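Local coordinates for protein succinate-semialdehyde dehydrogenase (Synechococcus sp., PDB 4ITA) that probably oxidises succinic semialdehyde to succinate, using a bound nicotinamide-adenine-dinucleotide phosphate as its cofactor, at residues 194-199 with 214-219. Sequence-based numbering, arbitrary orientation.
With NDP (NADPH dihydro-nicotinamide-adenine-dinucleotide phosphate), chain C; EDO (1,2-ethanediol), chain N.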
loop_
_atom_site.group_PDB
_atom_site.type_symbol
_atom_site.label_atom_id
_atom_site.label_comp_id
_atom_site.label_asym_id
_atom_site.label_seq_id
_atom_site.Cartn_x
_atom_site.Cartn_y
_atom_site.Cartn_z
ATOM N N GLN A 194 -8.115 15.201 11.962
ATOM C CA GLN A 194 -9.297 14.647 12.624
ATOM C C GLN A 194 -9.903 13.504 11.816
ATOM O O GLN A 194 -10.294 12.472 12.364
ATOM C CB GLN A 194 -10.364 15.725 12.823
ATOM C CG GLN A 194 -11.658 15.178 13.419
ATOM C CD GLN A 194 -12.775 16.194 13.456
ATOM O OE1 GLN A 194 -12.561 17.377 13.206
ATOM N NE2 GLN A 194 -13.983 15.731 13.751
ATOM N N VAL A 195 -9.973 13.688 10.502
ATOM C CA VAL A 195 -10.564 12.676 9.637
ATOM C C VAL A 195 -9.721 11.393 9.637
ATOM O O VAL A 195 -10.243 10.298 9.840
ATOM C CB VAL A 195 -10.771 13.212 8.221
ATOM C CG1 VAL A 195 -11.495 12.173 7.378
ATOM C CG2 VAL A 195 -11.594 14.492 8.263
ATOM N N ILE A 196 -8.414 11.531 9.440
ATOM C CA ILE A 196 -7.527 10.364 9.442
ATOM C C ILE A 196 -7.570 9.601 10.768
ATOM O O ILE A 196 -7.493 8.364 10.790
ATOM C CB ILE A 196 -6.066 10.778 9.147
ATOM C CG1 ILE A 196 -5.952 11.388 7.752
ATOM C CG2 ILE A 196 -5.109 9.587 9.311
ATOM C CD1 ILE A 196 -4.634 12.081 7.499
ATOM N N LYS A 197 -7.698 10.337 11.872
ATOM C CA LYS A 197 -7.698 9.719 13.196
ATOM C C LYS A 197 -9.051 9.150 13.604
ATOM O O LYS A 197 -9.150 8.460 14.625
ATOM C CB LYS A 197 -7.226 10.717 14.262
ATOM C CG LYS A 197 -5.726 10.940 14.234
ATOM C CD LYS A 197 -5.275 11.889 15.328
ATOM C CE LYS A 197 -3.767 11.861 15.471
ATOM N NZ LYS A 197 -3.302 12.850 16.483
ATOM N N ASP A 198 -10.098 9.422 12.828
ATOM C CA ASP A 198 -11.421 8.925 13.193
ATOM C C ASP A 198 -11.471 7.418 12.970
ATOM O O ASP A 198 -11.076 6.937 11.914
ATOM C CB ASP A 198 -12.501 9.615 12.372
ATOM C CG ASP A 198 -13.894 9.271 12.860
ATOM O OD1 ASP A 198 -14.408 8.195 12.494
ATOM O OD2 ASP A 198 -14.461 10.073 13.631
ATOM N N PRO A 199 -11.959 6.663 13.967
ATOM C CA PRO A 199 -11.922 5.199 13.844
ATOM C C PRO A 199 -12.760 4.647 12.691
ATOM O O PRO A 199 -12.496 3.536 12.232
ATOM C CB PRO A 199 -12.477 4.712 15.188
ATOM C CG PRO A 199 -13.172 5.893 15.783
ATOM C CD PRO A 199 -12.436 7.097 15.290
ATOM N N ALA A 214 3.325 13.599 2.699
ATOM C CA ALA A 214 4.072 13.208 3.892
ATOM C C ALA A 214 3.226 13.356 5.156
ATOM O O ALA A 214 3.266 12.507 6.047
ATOM C CB ALA A 214 5.339 14.038 4.014
ATOM N N SER A 215 2.468 14.444 5.231
ATOM C CA SER A 215 1.600 14.681 6.374
ATOM C C SER A 215 0.509 13.612 6.469
ATOM O O SER A 215 0.341 12.968 7.510
ATOM C CB SER A 215 0.982 16.073 6.276
ATOM O OG SER A 215 0.181 16.343 7.413
ATOM N N LEU A 216 -0.219 13.403 5.379
ATOM C CA LEU A 216 -1.296 12.430 5.385
ATOM C C LEU A 216 -0.784 11.013 5.631
ATOM O O LEU A 216 -1.363 10.265 6.430
ATOM C CB LEU A 216 -2.089 12.503 4.079
ATOM C CG LEU A 216 -3.236 11.493 3.922
ATOM C CD1 LEU A 216 -4.487 12.162 3.351
ATOM C CD2 LEU A 216 -2.812 10.325 3.023
ATOM N N ALA A 217 0.303 10.643 4.962
ATOM C CA ALA A 217 0.802 9.278 5.071
ATOM C C ALA A 217 1.421 8.983 6.435
ATOM O O ALA A 217 1.278 7.875 6.955
ATOM C CB ALA A 217 1.787 8.961 3.954
ATOM N N SER A 218 2.105 9.963 7.022
ATOM C CA SER A 218 2.667 9.761 8.359
ATOM C C SER A 218 1.555 9.587 9.392
ATOM O O SER A 218 1.626 8.695 10.248
ATOM C CB SER A 218 3.644 10.881 8.739
ATOM O OG SER A 218 3.010 12.143 8.810
ATOM N N LEU A 219 0.508 10.403 9.283
ATOM C CA LEU A 219 -0.643 10.297 10.184
ATOM C C LEU A 219 -1.379 8.973 10.008
ATOM O O LEU A 219 -1.729 8.313 10.993
ATOM C CB LEU A 219 -1.614 11.471 9.980
ATOM C CG LEU A 219 -1.152 12.851 10.473
ATOM C CD1 LEU A 219 -2.091 13.933 9.957
ATOM C CD2 LEU A 219 -1.047 12.906 11.996
HETATM P PA NDP C . -0.873 20.809 -2.337
HETATM O O1A NDP C . -0.182 19.571 -1.841
HETATM O O2A NDP C . -0.517 22.148 -1.754
HETATM O O5B NDP C . -2.449 20.616 -2.146
HETATM C C5B NDP C . -3.128 19.425 -2.565
HETATM C C4B NDP C . -4.231 19.055 -1.576
HETATM O O4B NDP C . -3.631 18.717 -0.323
HETATM C C3B NDP C . -5.184 20.204 -1.268
HETATM O O3B NDP C . -6.477 19.661 -0.970
HETATM C C2B NDP C . -4.589 20.804 -0.009
HETATM O O2B NDP C . -5.532 21.509 0.788
HETATM C C1B NDP C . -4.183 19.544 0.704
HETATM N N9A NDP C . -3.120 19.705 1.707
HETATM C C8A NDP C . -2.034 20.502 1.660
HETATM N N7A NDP C . -1.278 20.327 2.769
HETATM C C5A NDP C . -1.877 19.390 3.522
HETATM C C6A NDP C . -1.627 18.726 4.811
HETATM N N6A NDP C . -0.533 19.043 5.531
HETATM N N1A NDP C . -2.522 17.808 5.222
HETATM C C2A NDP C . -3.609 17.482 4.510
HETATM N N3A NDP C . -3.907 18.047 3.331
HETATM C C4A NDP C . -3.087 18.983 2.812
HETATM O O3 NDP C . -0.654 20.745 -3.947
HETATM P PN NDP C . -0.464 21.878 -5.095
HETATM O O1N NDP C . 0.436 23.001 -4.629
HETATM O O2N NDP C . -1.826 22.173 -5.659
HETATM O O5D NDP C . 0.358 21.042 -6.198
HETATM C C5D NDP C . -0.246 19.944 -6.869
HETATM C C4D NDP C . 0.684 18.745 -6.826
HETATM O O4D NDP C . -0.052 17.549 -7.125
HETATM C C3D NDP C . 1.795 18.819 -7.854
HETATM O O3D NDP C . 3.032 18.388 -7.276
HETATM C C2D NDP C . 1.284 17.871 -8.922
HETATM O O2D NDP C . 2.361 17.397 -9.731
HETATM C C1D NDP C . 0.664 16.770 -8.086
HETATM N N1N NDP C . -0.241 15.959 -8.913
HETATM C C2N NDP C . -0.182 14.618 -8.866
HETATM C C3N NDP C . -0.666 13.863 -9.933
HETATM C C7N NDP C . -0.647 12.363 -9.904
HETATM O O7N NDP C . -1.660 11.761 -10.255
HETATM N N7N NDP C . 0.451 11.723 -9.511
HETATM C C4N NDP C . -1.218 14.531 -11.170
HETATM C C5N NDP C . -1.649 15.885 -10.844
HETATM C C6N NDP C . -1.141 16.545 -9.729
HETATM P P2B NDP C . -5.612 23.113 0.778
HETATM O O1X NDP C . -6.712 23.377 1.764
HETATM O O2X NDP C . -4.267 23.618 1.246
HETATM O O3X NDP C . -5.960 23.559 -0.610
HETATM C C1 EDO N . -10.090 18.991 15.618
HETATM O O1 EDO N . -10.803 17.784 15.886
HETATM C C2 EDO N . -8.621 18.767 15.955
HETATM O O2 EDO N . -8.027 17.767 15.106
#
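Ile196 reaches from helix 192-197 into the side of helix 210-222, where its two branches meet Leu216 and Leu219, one helical turn apart. The longer branch ends between them: CD1 of Ile196 lies 3.9 Å from CG of Leu216, the two side chains running at a slant to each other, and 4.0 Å from CB of Leu219. The shorter branch lies against the same Leu219, with CG2 of Ile196 3.8 Å from atom C of Leu219 and also near its CB. The CB of Ile196 points toward helix 210-222, and with CG1 anti to the carbonyl carbon (chi1 -63°) the longer arm is carried on to the two leucines. No hydrogen bond crosses between the segments; the contact is van der Waals packing of the isoleucine methyls on leucine side chains and helix backbone.

Strand 201-207 runs between the two helices in sequence, and both pack on the same face of the sheet in the Rossmann-type cofactor-binding domain of the aldehyde dehydrogenase fold. Leu127 of strand 115-129 lies against both Ile196 and Leu216, tying the helix pair to the sheet. One residue before Leu216, Ser215 belongs to the NADPH pocket: its OG comes within 3.4 Å of the adenine amino nitrogen N6A, so the helix that receives Ile196 also borders the adenine.

Farther out, the carbonyl oxygen of Ile196 accepts a hydrogen bond from Lys225 NZ, while Lys197 pairs with Glu193 in a salt bridge. Gln194 extends from helix 192-197 with CG anti to the backbone N (chi1 176°), and its NE2 bonds to the carbonyl oxygen of Pro24. An alanine here would remove that donor and is likely to leave the Pro24 carbonyl without this mate, weakening the tie to the start of helix 24-41. The amide oxygen OE1 of Gln194 takes a weak hydrogen bond of 3.2 Å from O1 of an ethanediol, probably a crystallisation additive.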